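Local coordinates for protein predicted acetamidase/formamidase (Thermoanaerobacter tengcongensis, PDB 3TKK) that probably hydrolyses carbon-nitrogen bonds in small linear amides, of the acetamide and formamide kind, and binds zinc and calcium ions, at residues M3-S8 against P22-K27; I13-K18 against E143-C148; E31-T36 against K204-V209; D49-M54 against L108-V113. One frame throughout, in Å; residues are numbered along the deposited sequence.

Contact 1 of 4, residues M3-S8 against P22-K27; sequences MKYSLS and PAISVK
Tyr5 and Leu7 meet Ala23, Ile24 and Val26 in a purely apolar, face-to-face packing of two strands that belong to different sheets. Strand 4-7 is an outermost strand of the large mixed sheet, bonded through its backbone to strand 31-36, whereas strand 24-27 runs parallel to strand 62-69 in the second mixed sheet. The axes approach to 9.3 Å and run 154° apart in direction, a spacing that fits side chains meeting between two layers, and no hydrogen bond passes between the segments. Alternation along strand 4-7 adds evidence: Tyr5 and Leu7 point toward the opposing strand and Ser6 away. On the other segment Ala23 and Ile24 point toward, and Ser25 away. Tyr5 has its CG anti to the carbonyl carbon (chi1 -54°), which brings the ring down beside Val26, where Tyr5 CD1 lies 3.7 Å from Val26 CG1. The tip of Ile24 reaches the root of the same side chain, with Ile24 CD1 3.9 Å from Tyr5 CB; this long reach follows from an extended chain, CG1 anti to the backbone N and chi2 near 180°. One methyl of Leu7 serves two partners: Leu7 CD1 is 4.2 Å from Ala23 CB and also 4.2 Å from Ile24 CG2. Beyond the pair, Val26 leans on Leu32 and Val209 of the large sheet, and Leu7 on Thr63 of strand 62-69. With only carbon atoms in these closest approaches, the two strands are held here by burial and shape, and their register owes nothing to direct polar bonds.

Contact 2 of 4, residues I13-K18 against E143-C148; sequences IFAFSK and EGSINC
Phe16 and Ile146 form the hydrogen-bonded pair of a short two-stranded antiparallel sheet, with Ala15 and Asn147 as the adjoining non-hydrogen-bonded pair. Both polar backbone atoms of Phe16 are satisfied across it. Its N-H reaches Ile146 O at 2.8 Å, and its O receives Ile146 N at 3.0 Å along a nearly straight bond (171° at the hydrogen). A third bond, Cys148 N to Phe14 O, is less certain because Phe14 O and Cys148 SG crowd each other in the model, which leaves both positions less sure. Past the sheet, a water takes over: it accepts from Lys18 N at 2.9 Å and donates to Glu143 O. The side chains of that end form a salt bridge, Lys18 NZ to Glu143 OE1, at a rather long 3.4 Å. Two polar ends are served by their own chain, Ser17 OG by Glu19 N and Asn147 OD1 by Gly149 N. The other end approaches the metal site, the side chain of Cys148 being about 6 Å from that of the calcium ligand Asn157. The oblique sulfur-aromatic contact of Cys148 with Phe16 shares the doubt about SG, whereas the ring edge faces Ile146 O, with Phe16 CD1 4.1 Å from that oxygen.

Contact 3 of 4, residues E31-T36 against K204-V209; sequences ELEVET and KVLLEV
Leu32 and Val34 pack with Leu207 on the buried face of two neighbouring antiparallel strands. Leu32 CD1 lies 4.0 Å from Leu207 CD1, the two side chains side by side, while Leu207 CD2 is 4.1 Å from Val34 CG2. Leu207 can serve both because its CG sits between the backbone N and the carbonyl carbon (chi1 55°), swinging the branches toward strand 31-36. Replacing Leu207 by an alanine would probably leave a gap beside Leu32 CD1 and Val34 CG2 and strip cover from Leu182 and Val79. The backbones are bonded at the same place: Leu32 with Leu207 and Val34 with Val205 are hydrogen-bonded pairs, the shortest bond from Val34 N to Val205 O at 2.7 Å. This pairing is internal to the large mixed sheet, its buried face resting on strands 62-69 and 180-186 of the second sheet. The other face is partly open to solvent and mostly charged, with Leu206 CD1 set against Glu33 CG at 3.8 Å. Lys204 bends at its end to a salt bridge with Glu33, whose OE1 is doubtfully placed. Glu31 OE2 and Glu208 OE1 stand 4.6 Å apart, like charges probably offset by Lys82, which forms a salt bridge with each.

Contact 4 of 4, residues D49-M54 against L108-V113; sequences DKLDEM and LYSKVV
With CG anti to the carbonyl carbon (chi1 -65°), Asp52 sets its carboxylate against Leu108 and Ser110; Leu51, by contrast, has CG anti to the backbone N (chi1 -166°), which carries its methyls toward Leu108 and Ser110. The contact is an irregular loop packed on a strand: residues 49-54 belong to the connection between strands 31-36 and 62-69, and 108-113 to a strand of the four-stranded antiparallel sheet. The Asp52 side chain is about 9 Å from that of the zinc ligand Glu200, so the loop passes near the zinc site without supplying a ligand here. On the strand, Leu108 and Ser110 point toward the loop, whereas Tyr109 points away, pairs through its backbone with Thr94 and packs on Glu261 of the second subunit. Leu51 touches mainly by its branches, CD1 standing 3.5 Å from Ser110 OG and CD2 4.0 Å from Leu108 O, so apolar methyls here cover polar atoms. No hydrogen bond joins the two segments. Polar bonds to the strand come from slightly earlier in the same loop, where Asn47 OD1 accepts from Val112 N and Asn47 ND2 gives a weak bond to Ser110 O. Within 49-54 the backbone bonds are weak, Leu51 N to Asp49 O and Glu53 N to Leu51 O. Asp52 and Leu108 cross at about a right angle, with Asp52 CB 3.8 Å from Leu108 CG. The price falls on the carboxylate: Asp52 OD1 is buried by the contact with no polar partner in the model, lying 3.7 Å from Ser110 CB and 3.4 Å from Leu108 CD1.

How the contacts relate
Contacts 1 and 3 share the large mixed sheet and touch directly: strands 4-7 and 31-36 are neighbours, with Tyr5 and Leu7 bonded to Glu33 through the backbone. Contact 3 works within that sheet, by backbone bonds, with an apolar face buried and a charged face partly open, and contact 1 between it and the second sheet, by apolar side chains alone. Contact 2 is also a backbone pairing, but only two residues long, finished by a water and a salt bridge, and nearest of the four to the calcium held by Asn157, Asp159 and Asp184. Contact 4 lies at the surface, 27 to 33 Å from the others between centres, without strand pairing or cross-segment hydrogen bonds; the others are partly buried.

Contact 1 of 4, residues M3-S8 against P22-K27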
loop_
_atom_site.group_PDB
_atom_site.type_symbol
_atom_site.label_atom_id
_atom_site.label_comp_id
_atom_site.label_asym_id
_atom_site.label_seq_id
_atom_site.Cartn_x
_atom_site.Cartn_y
_atom_site.Cartn_z
ATOM N N MET A 3 28.708 -24.368 -4.124
ATOM C CA MET A 3 29.887 -23.554 -3.941
ATOM C C MET A 3 29.471 -22.235 -3.341
ATOM O O MET A 3 28.333 -21.846 -3.543
ATOM C CB MET A 3 30.565 -23.364 -5.307
ATOM C CG MET A 3 31.018 -24.695 -5.849
ATOM S SD MET A 3 32.639 -25.102 -5.290
ATOM C CE MET A 3 33.557 -23.909 -6.237
ATOM N N LYS A 4 30.389 -21.551 -2.648
ATOM C CA LYS A 4 30.188 -20.171 -2.246
ATOM C C LYS A 4 31.232 -19.225 -2.817
ATOM O O LYS A 4 32.421 -19.411 -2.569
ATOM C CB LYS A 4 30.219 -20.007 -0.715
ATOM C CG LYS A 4 29.641 -18.664 -0.189
ATOM C CD LYS A 4 30.074 -18.489 1.318
ATOM C CE LYS A 4 29.305 -17.368 2.073
ATOM N NZ LYS A 4 28.948 -17.883 3.562
ATOM N N TYR A 5 30.798 -18.199 -3.510
ATOM C CA TYR A 5 31.716 -17.204 -4.034
ATOM C C TYR A 5 31.482 -15.818 -3.447
ATOM O O TYR A 5 30.375 -15.452 -3.066
ATOM C CB TYR A 5 31.594 -17.070 -5.582
ATOM C CG TYR A 5 31.759 -18.420 -6.242
ATOM C CD1 TYR A 5 30.685 -19.070 -6.803
ATOM C CD2 TYR A 5 32.991 -18.995 -6.336
ATOM C CE1 TYR A 5 30.815 -20.307 -7.422
ATOM C CE2 TYR A 5 33.161 -20.263 -6.928
ATOM C CZ TYR A 5 32.063 -20.907 -7.489
ATOM O OH TYR A 5 32.230 -22.148 -8.071
ATOM N N SER A 6 32.507 -15.006 -3.488
ATOM C CA SER A 6 32.367 -13.595 -3.114
ATOM C C SER A 6 32.577 -12.738 -4.347
ATOM O O SER A 6 33.512 -12.961 -5.115
ATOM C CB SER A 6 33.421 -13.359 -2.023
ATOM O OG SER A 6 33.892 -12.053 -2.146
ATOM N N LEU A 7 31.717 -11.781 -4.615
ATOM C CA LEU A 7 31.795 -11.004 -5.820
ATOM C C LEU A 7 31.927 -9.529 -5.354
ATOM O O LEU A 7 31.033 -8.979 -4.672
ATOM C CB LEU A 7 30.500 -11.122 -6.610
ATOM C CG LEU A 7 30.455 -10.335 -7.921
ATOM C CD1 LEU A 7 31.633 -10.784 -8.794
ATOM C CD2 LEU A 7 29.100 -10.605 -8.603
ATOM N N SER A 8 33.004 -8.878 -5.807
ATOM C CA SER A 8 33.297 -7.556 -5.324
ATOM C C SER A 8 32.676 -6.479 -6.240
ATOM O O SER A 8 32.353 -6.729 -7.407
ATOM C CB SER A 8 34.832 -7.530 -5.179
ATOM O OG SER A 8 35.324 -6.225 -5.203
ATOM N N PRO A 22 29.356 -11.500 -18.314
ATOM C CA PRO A 22 29.212 -12.067 -16.974
ATOM C C PRO A 22 30.486 -11.778 -16.205
ATOM O O PRO A 22 31.622 -11.895 -16.739
ATOM C CB PRO A 22 29.161 -13.584 -17.226
ATOM C CG PRO A 22 28.690 -13.737 -18.585
ATOM C CD PRO A 22 29.200 -12.516 -19.379
ATOM N N ALA A 23 30.284 -11.372 -14.965
ATOM C CA ALA A 23 31.432 -11.081 -14.061
ATOM C C ALA A 23 31.893 -12.427 -13.566
ATOM O O ALA A 23 33.065 -12.623 -13.237
ATOM C CB ALA A 23 30.975 -10.179 -12.858
ATOM N N ILE A 24 30.953 -13.357 -13.513
ATOM C CA ILE A 24 31.267 -14.689 -12.937
ATOM C C ILE A 24 30.096 -15.622 -13.361
ATOM O O ILE A 24 28.968 -15.149 -13.660
ATOM C CB ILE A 24 31.396 -14.613 -11.430
ATOM C CG1 ILE A 24 31.902 -15.931 -10.858
ATOM C CG2 ILE A 24 30.038 -14.147 -10.731
ATOM C CD1 ILE A 24 32.073 -15.834 -9.228
ATOM N N SER A 25 30.437 -16.883 -13.541
ATOM C CA SER A 25 29.495 -17.985 -13.749
ATOM C C SER A 25 29.389 -18.860 -12.512
ATOM O O SER A 25 30.410 -19.264 -11.946
ATOM C CB SER A 25 29.958 -18.914 -14.924
ATOM O OG SER A 25 29.688 -18.293 -16.118
ATOM N N VAL A 26 28.150 -19.174 -12.124
ATOM C CA VAL A 26 27.876 -20.016 -11.000
ATOM C C VAL A 26 26.795 -21.022 -11.491
ATOM O O VAL A 26 26.265 -20.901 -12.647
ATOM C CB VAL A 26 27.342 -19.190 -9.795
ATOM C CG1 VAL A 26 28.322 -18.044 -9.407
ATOM C CG2 VAL A 26 25.925 -18.594 -10.121
ATOM N N LYS A 27 26.485 -21.987 -10.619
ATOM C CA LYS A 27 25.459 -22.991 -10.933
ATOM C C LYS A 27 24.285 -22.884 -9.993
ATOM O O LYS A 27 24.363 -22.278 -8.865
ATOM C CB LYS A 27 26.023 -24.458 -10.815
ATOM C CG LYS A 27 27.355 -24.700 -11.532
ATOM C CD LYS A 27 27.906 -26.172 -11.214
ATOM C CE LYS A 27 29.335 -26.373 -11.709
ATOM N NZ LYS A 27 29.180 -26.323 -13.156
#

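Contact 2 of 4, residues I13-K18 against E143-C148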
loop_
_atom_site.group_PDB
_atom_site.type_symbol
_atom_site.label_atom_id
_atom_site.label_comp_id
_atom_site.label_asym_id
_atom_site.label_seq_id
_atom_site.Cartn_x
_atom_site.Cartn_y
_atom_site.Cartn_z
ATOM N N ILE A 13 27.492 -2.860 -13.270
ATOM C CA ILE A 13 26.924 -2.356 -14.532
ATOM C C ILE A 13 26.047 -1.142 -14.239
ATOM O O ILE A 13 25.536 -0.976 -13.109
ATOM C CB ILE A 13 26.005 -3.399 -15.101
ATOM C CG1 ILE A 13 24.860 -3.694 -14.092
ATOM C CG2 ILE A 13 26.837 -4.725 -15.493
ATOM C CD1 ILE A 13 24.078 -4.772 -14.550
ATOM N N PHE A 14 25.719 -0.368 -15.272
ATOM C CA PHE A 14 24.845 0.757 -15.064
ATOM C C PHE A 14 23.480 0.516 -15.746
ATOM O O PHE A 14 22.550 1.255 -15.532
ATOM C CB PHE A 14 25.559 2.064 -15.613
ATOM C CG PHE A 14 26.688 2.504 -14.683
ATOM C CD1 PHE A 14 26.374 3.110 -13.451
ATOM C CD2 PHE A 14 28.009 2.165 -14.966
ATOM C CE1 PHE A 14 27.378 3.461 -12.573
ATOM C CE2 PHE A 14 29.041 2.464 -14.095
ATOM C CZ PHE A 14 28.739 3.136 -12.874
ATOM N N ALA A 15 23.390 -0.464 -16.645
ATOM C CA ALA A 15 22.094 -0.751 -17.253
ATOM C C ALA A 15 21.973 -2.237 -17.334
ATOM O O ALA A 15 23.009 -2.902 -17.504
ATOM C CB ALA A 15 22.049 -0.108 -18.724
ATOM N N PHE A 16 20.753 -2.793 -17.237
ATOM C CA PHE A 16 20.577 -4.297 -17.377
ATOM C C PHE A 16 20.541 -4.587 -18.857
ATOM O O PHE A 16 19.724 -3.977 -19.584
ATOM C CB PHE A 16 19.314 -4.786 -16.663
ATOM C CG PHE A 16 19.456 -4.783 -15.186
ATOM C CD1 PHE A 16 19.430 -3.604 -14.456
ATOM C CD2 PHE A 16 19.691 -5.996 -14.496
ATOM C CE1 PHE A 16 19.606 -3.653 -12.990
ATOM C CE2 PHE A 16 19.866 -6.062 -13.094
ATOM C CZ PHE A 16 19.867 -4.861 -12.358
ATOM N N SER A 17 21.468 -5.414 -19.350
ATOM C CA SER A 17 21.510 -5.560 -20.811
ATOM C C SER A 17 22.021 -6.951 -21.083
ATOM O O SER A 17 22.909 -7.448 -20.377
ATOM C CB SER A 17 22.451 -4.517 -21.466
ATOM O OG SER A 17 22.697 -4.940 -22.832
ATOM N N LYS A 18 21.473 -7.580 -22.105
ATOM C CA LYS A 18 21.910 -8.939 -22.474
ATOM C C LYS A 18 23.346 -8.932 -22.962
ATOM O O LYS A 18 23.968 -10.002 -23.062
ATOM C CB LYS A 18 21.063 -9.504 -23.615
ATOM C CG LYS A 18 21.167 -8.713 -24.915
ATOM C CD LYS A 18 20.407 -9.466 -25.998
ATOM C CE LYS A 18 19.904 -8.504 -27.014
ATOM N NZ LYS A 18 21.018 -8.376 -28.133
ATOM N N GLU A 143 15.447 -7.759 -24.721
ATOM C CA GLU A 143 16.086 -7.054 -25.837
ATOM C C GLU A 143 16.865 -5.777 -25.451
ATOM O O GLU A 143 18.041 -5.870 -25.071
ATOM C CB GLU A 143 15.067 -6.829 -26.969
ATOM C CG GLU A 143 15.710 -6.395 -28.347
ATOM C CD GLU A 143 16.982 -7.213 -28.721
ATOM O OE1 GLU A 143 18.126 -6.660 -28.705
ATOM O OE2 GLU A 143 16.839 -8.423 -29.027
ATOM N N GLY A 144 16.251 -4.593 -25.590
ATOM C CA GLY A 144 17.020 -3.331 -25.459
ATOM C C GLY A 144 17.476 -3.179 -24.000
ATOM O O GLY A 144 16.719 -3.516 -23.049
ATOM N N SER A 145 18.693 -2.663 -23.843
ATOM C CA SER A 145 19.212 -2.161 -22.597
ATOM C C SER A 145 18.225 -1.298 -21.746
ATOM O O SER A 145 17.503 -0.417 -22.274
ATOM C CB SER A 145 20.476 -1.335 -22.901
ATOM O OG SER A 145 21.006 -0.831 -21.683
ATOM N N ILE A 146 18.215 -1.547 -20.438
ATOM C CA ILE A 146 17.426 -0.741 -19.536
ATOM C C ILE A 146 18.241 -0.218 -18.362
ATOM O O ILE A 146 18.659 -0.936 -17.503
ATOM C CB ILE A 146 16.108 -1.451 -19.098
ATOM C CG1 ILE A 146 15.238 -1.732 -20.354
ATOM C CG2 ILE A 146 15.299 -0.559 -18.077
ATOM C CD1 ILE A 146 13.966 -2.675 -20.131
ATOM N N ASN A 147 18.457 1.078 -18.356
ATOM C CA ASN A 147 19.177 1.708 -17.239
ATOM C C ASN A 147 18.767 1.233 -15.842
ATOM O O ASN A 147 17.562 1.182 -15.554
ATOM C CB ASN A 147 18.934 3.222 -17.344
ATOM C CG ASN A 147 19.842 4.018 -16.433
ATOM O OD1 ASN A 147 19.518 4.301 -15.250
ATOM N ND2 ASN A 147 20.999 4.397 -16.973
ATOM N N CYS A 148 19.785 0.943 -14.987
ATOM C CA CYS A 148 19.667 0.576 -13.575
ATOM C C CYS A 148 18.632 1.259 -12.732
ATOM O O CYS A 148 18.117 0.650 -11.814
ATOM C CB CYS A 148 21.055 0.738 -12.906
ATOM S SG CYS A 148 21.924 -0.702 -13.410
HETATM O O HOH W 1 18.795 -7.082 -23.016
#

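Contact 3 of 4, residues E31-T36 against K204-V209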
loop_
_atom_site.group_PDB
_atom_site.type_symbol
_atom_site.label_atom_id
_atom_site.label_comp_id
_atom_site.label_asym_id
_atom_site.label_seq_id
_atom_site.Cartn_x
_atom_site.Cartn_y
_atom_site.Cartn_z
ATOM N N GLU A 31 25.984 -20.159 -3.705
ATOM C CA GLU A 31 25.763 -18.973 -2.935
ATOM C C GLU A 31 26.758 -17.899 -3.397
ATOM O O GLU A 31 27.834 -18.250 -3.784
ATOM C CB GLU A 31 26.080 -19.294 -1.472
ATOM C CG GLU A 31 24.892 -19.837 -0.690
ATOM C CD GLU A 31 25.144 -19.925 0.822
ATOM O OE1 GLU A 31 26.273 -20.092 1.313
ATOM O OE2 GLU A 31 24.185 -19.813 1.542
ATOM N N LEU A 32 26.419 -16.627 -3.257
ATOM C CA LEU A 32 27.354 -15.530 -3.398
ATOM C C LEU A 32 27.220 -14.493 -2.286
ATOM O O LEU A 32 26.101 -14.115 -2.017
ATOM C CB LEU A 32 27.047 -14.756 -4.704
ATOM C CG LEU A 32 27.370 -15.564 -5.947
ATOM C CD1 LEU A 32 26.065 -16.094 -6.678
ATOM C CD2 LEU A 32 28.173 -14.664 -6.915
ATOM N N GLU A 33 28.333 -13.918 -1.820
ATOM C CA GLU A 33 28.323 -12.664 -1.052
ATOM C C GLU A 33 28.691 -11.585 -1.992
ATOM O O GLU A 33 29.833 -11.601 -2.601
ATOM C CB GLU A 33 29.390 -12.630 0.082
ATOM C CG GLU A 33 29.348 -13.823 0.953
ATOM C CD GLU A 33 30.198 -13.652 2.295
ATOM O OE1 GLU A 33 30.360 -12.476 2.765
ATOM O OE2 GLU A 33 30.660 -14.682 2.893
ATOM N N VAL A 34 27.729 -10.699 -2.185
ATOM C CA VAL A 34 27.797 -9.736 -3.225
ATOM C C VAL A 34 28.011 -8.339 -2.590
ATOM O O VAL A 34 27.151 -7.870 -1.852
ATOM C CB VAL A 34 26.541 -9.750 -4.028
ATOM C CG1 VAL A 34 26.587 -8.704 -5.236
ATOM C CG2 VAL A 34 26.269 -11.162 -4.721
ATOM N N GLU A 35 29.158 -7.674 -2.865
ATOM C CA GLU A 35 29.397 -6.291 -2.385
ATOM C C GLU A 35 28.815 -5.253 -3.342
ATOM O O GLU A 35 28.941 -5.398 -4.574
ATOM C CB GLU A 35 30.934 -6.107 -2.384
ATOM C CG GLU A 35 31.441 -4.750 -1.955
ATOM C CD GLU A 35 33.002 -4.690 -2.127
ATOM O OE1 GLU A 35 33.540 -4.586 -3.255
ATOM O OE2 GLU A 35 33.683 -4.799 -1.110
ATOM N N THR A 36 28.222 -4.198 -2.775
ATOM C CA THR A 36 27.619 -3.173 -3.583
ATOM C C THR A 36 28.211 -1.838 -3.212
ATOM O O THR A 36 28.709 -1.669 -2.120
ATOM C CB THR A 36 26.064 -3.177 -3.403
ATOM O OG1 THR A 36 25.817 -2.942 -2.012
ATOM C CG2 THR A 36 25.465 -4.537 -3.755
ATOM N N LYS A 204 26.732 -5.446 1.741
ATOM C CA LYS A 204 27.091 -6.799 1.287
ATOM C C LYS A 204 25.838 -7.718 1.472
ATOM O O LYS A 204 25.132 -7.607 2.513
ATOM C CB LYS A 204 28.283 -7.247 2.149
ATOM C CG LYS A 204 28.784 -8.628 1.872
ATOM C CD LYS A 204 30.273 -8.932 2.456
ATOM C CE LYS A 204 30.715 -10.464 2.026
ATOM N NZ LYS A 204 32.160 -10.960 1.438
ATOM N N VAL A 205 25.495 -8.505 0.441
ATOM C CA VAL A 205 24.253 -9.325 0.423
ATOM C C VAL A 205 24.732 -10.782 0.281
ATOM O O VAL A 205 25.464 -11.110 -0.727
ATOM C CB VAL A 205 23.361 -9.005 -0.802
ATOM C CG1 VAL A 205 22.161 -10.049 -0.943
ATOM C CG2 VAL A 205 22.851 -7.556 -0.729
ATOM N N LEU A 206 24.429 -11.640 1.292
ATOM C CA LEU A 206 24.500 -13.102 1.096
ATOM C C LEU A 206 23.269 -13.660 0.419
ATOM O O LEU A 206 22.141 -13.618 1.011
ATOM C CB LEU A 206 24.805 -13.863 2.421
ATOM C CG LEU A 206 24.965 -15.397 2.326
ATOM C CD1 LEU A 206 26.153 -15.830 1.482
ATOM C CD2 LEU A 206 25.208 -16.113 3.798
ATOM N N LEU A 207 23.409 -14.146 -0.829
ATOM C CA LEU A 207 22.250 -14.707 -1.531
ATOM C C LEU A 207 22.553 -16.091 -2.126
ATOM O O LEU A 207 23.727 -16.552 -2.253
ATOM C CB LEU A 207 21.739 -13.834 -2.611
ATOM C CG LEU A 207 22.754 -13.404 -3.670
ATOM C CD1 LEU A 207 22.963 -14.549 -4.599
ATOM C CD2 LEU A 207 22.295 -12.071 -4.397
ATOM N N GLU A 208 21.487 -16.750 -2.530
ATOM C CA GLU A 208 21.658 -18.049 -3.170
ATOM C C GLU A 208 20.813 -18.012 -4.425
ATOM O O GLU A 208 19.806 -17.312 -4.436
ATOM C CB GLU A 208 21.195 -19.169 -2.243
ATOM C CG GLU A 208 21.048 -20.435 -3.031
ATOM C CD GLU A 208 20.603 -21.646 -2.206
ATOM O OE1 GLU A 208 20.839 -21.616 -0.969
ATOM O OE2 GLU A 208 20.021 -22.605 -2.801
ATOM N N VAL A 209 21.227 -18.679 -5.495
ATOM C CA VAL A 209 20.468 -18.678 -6.709
ATOM C C VAL A 209 19.966 -20.085 -7.011
ATOM O O VAL A 209 20.689 -21.033 -6.797
ATOM C CB VAL A 209 21.248 -18.159 -7.931
ATOM C CG1 VAL A 209 21.467 -16.636 -7.899
ATOM C CG2 VAL A 209 22.663 -18.922 -8.072
HETATM O O HOH W 2 31.576 -9.813 -1.565
#

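Contact 4 of 4, residues D49-M54 against L108-V113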
loop_
_atom_site.group_PDB
_atom_site.type_symbol
_atom_site.label_atom_id
_atom_site.label_comp_id
_atom_site.label_asym_id
_atom_site.label_seq_id
_atom_site.Cartn_x
_atom_site.Cartn_y
_atom_site.Cartn_z
ATOM N N ASP A 49 31.345 19.791 1.655
ATOM C CA ASP A 49 31.646 19.909 0.203
ATOM C C ASP A 49 30.969 18.821 -0.655
ATOM O O ASP A 49 30.725 19.030 -1.864
ATOM C CB ASP A 49 33.193 19.884 -0.058
ATOM C CG ASP A 49 33.838 21.297 -0.227
ATOM O OD1 ASP A 49 34.711 21.453 -1.128
ATOM O OD2 ASP A 49 33.514 22.232 0.542
ATOM N N LYS A 50 30.683 17.663 -0.050
ATOM C CA LYS A 50 30.067 16.574 -0.805
ATOM C C LYS A 50 28.561 16.780 -0.964
ATOM O O LYS A 50 27.750 16.389 -0.097
ATOM C CB LYS A 50 30.400 15.205 -0.211
ATOM C CG LYS A 50 31.818 14.747 -0.532
ATOM C CD LYS A 50 32.075 13.377 0.002
ATOM C CE LYS A 50 33.227 12.749 -0.735
ATOM N NZ LYS A 50 32.919 11.339 -1.101
ATOM N N LEU A 51 28.225 17.431 -2.083
ATOM C CA LEU A 51 26.849 17.668 -2.495
ATOM C C LEU A 51 26.609 17.121 -3.911
ATOM O O LEU A 51 27.561 16.828 -4.659
ATOM C CB LEU A 51 26.464 19.166 -2.393
ATOM C CG LEU A 51 24.952 19.510 -2.488
ATOM C CD1 LEU A 51 24.053 18.329 -2.030
ATOM C CD2 LEU A 51 24.576 20.843 -1.760
ATOM N N ASP A 52 25.323 16.959 -4.242
ATOM C CA ASP A 52 24.891 16.461 -5.560
ATOM C C ASP A 52 25.409 17.338 -6.733
ATOM O O ASP A 52 24.717 18.231 -7.254
ATOM C CB ASP A 52 23.356 16.234 -5.607
ATOM C CG ASP A 52 22.888 15.102 -4.649
ATOM O OD1 ASP A 52 22.706 15.390 -3.442
ATOM O OD2 ASP A 52 22.702 13.933 -5.099
ATOM N N GLU A 53 26.664 17.079 -7.093
ATOM C CA GLU A 53 27.295 17.577 -8.315
ATOM C C GLU A 53 28.330 16.497 -8.624
ATOM O O GLU A 53 29.514 16.785 -8.892
ATOM C CB GLU A 53 27.965 18.928 -8.081
ATOM C CG GLU A 53 29.273 18.862 -7.260
ATOM C CD GLU A 53 29.730 20.239 -6.733
ATOM O OE1 GLU A 53 30.782 20.300 -6.059
ATOM O OE2 GLU A 53 29.048 21.259 -6.995
ATOM N N MET A 54 27.858 15.246 -8.529
ATOM C CA MET A 54 28.660 14.027 -8.708
ATOM C C MET A 54 28.707 13.684 -10.191
ATOM O O MET A 54 28.194 14.445 -11.012
ATOM C CB MET A 54 27.995 12.845 -7.981
ATOM C CG MET A 54 27.211 13.166 -6.711
ATOM S SD MET A 54 25.839 12.004 -6.406
ATOM C CE MET A 54 26.244 10.615 -7.478
ATOM N N LEU A 108 19.093 21.469 -3.927
ATOM C CA LEU A 108 19.310 20.053 -3.823
ATOM C C LEU A 108 19.810 19.754 -2.387
ATOM O O LEU A 108 20.588 20.496 -1.844
ATOM C CB LEU A 108 20.379 19.613 -4.848
ATOM C CG LEU A 108 20.128 18.202 -5.416
ATOM C CD1 LEU A 108 19.820 17.027 -4.353
ATOM C CD2 LEU A 108 18.941 18.285 -6.437
ATOM N N TYR A 109 19.379 18.655 -1.791
ATOM C CA TYR A 109 19.694 18.435 -0.399
ATOM C C TYR A 109 20.313 17.098 -0.308
ATOM O O TYR A 109 19.887 16.220 -1.036
ATOM C CB TYR A 109 18.399 18.343 0.402
ATOM C CG TYR A 109 18.548 17.968 1.879
ATOM C CD1 TYR A 109 18.820 18.926 2.839
ATOM C CD2 TYR A 109 18.385 16.650 2.305
ATOM C CE1 TYR A 109 18.940 18.599 4.229
ATOM C CE2 TYR A 109 18.481 16.313 3.701
ATOM C CZ TYR A 109 18.726 17.311 4.626
ATOM O OH TYR A 109 18.784 16.966 5.955
ATOM N N SER A 110 21.338 16.958 0.543
ATOM C CA SER A 110 21.727 15.627 1.053
ATOM C C SER A 110 22.197 15.725 2.490
ATOM O O SER A 110 22.662 16.768 2.931
ATOM C CB SER A 110 22.884 15.019 0.257
ATOM O OG SER A 110 24.025 15.839 0.370
ATOM N N LYS A 111 22.076 14.626 3.233
ATOM C CA LYS A 111 22.543 14.570 4.584
ATOM C C LYS A 111 23.184 13.228 4.776
ATOM O O LYS A 111 22.535 12.172 4.522
ATOM C CB LYS A 111 21.364 14.575 5.533
ATOM C CG LYS A 111 21.802 14.660 7.015
ATOM C CD LYS A 111 20.552 14.727 7.836
ATOM C CE LYS A 111 20.896 15.619 8.995
ATOM N NZ LYS A 111 22.350 15.357 9.350
ATOM N N VAL A 112 24.410 13.230 5.288
ATOM C CA VAL A 112 25.057 11.937 5.556
ATOM C C VAL A 112 24.710 11.621 7.002
ATOM O O VAL A 112 24.829 12.499 7.815
ATOM C CB VAL A 112 26.601 12.083 5.447
ATOM C CG1 VAL A 112 27.354 10.864 6.024
ATOM C CG2 VAL A 112 26.992 12.296 3.992
ATOM N N VAL A 113 24.246 10.408 7.298
ATOM C CA VAL A 113 23.910 9.998 8.660
ATOM C C VAL A 113 24.756 8.813 9.125
ATOM O O VAL A 113 25.059 7.915 8.347
ATOM C CB VAL A 113 22.442 9.600 8.767
ATOM C CG1 VAL A 113 21.623 10.845 8.588
ATOM C CG2 VAL A 113 22.015 8.680 7.587
#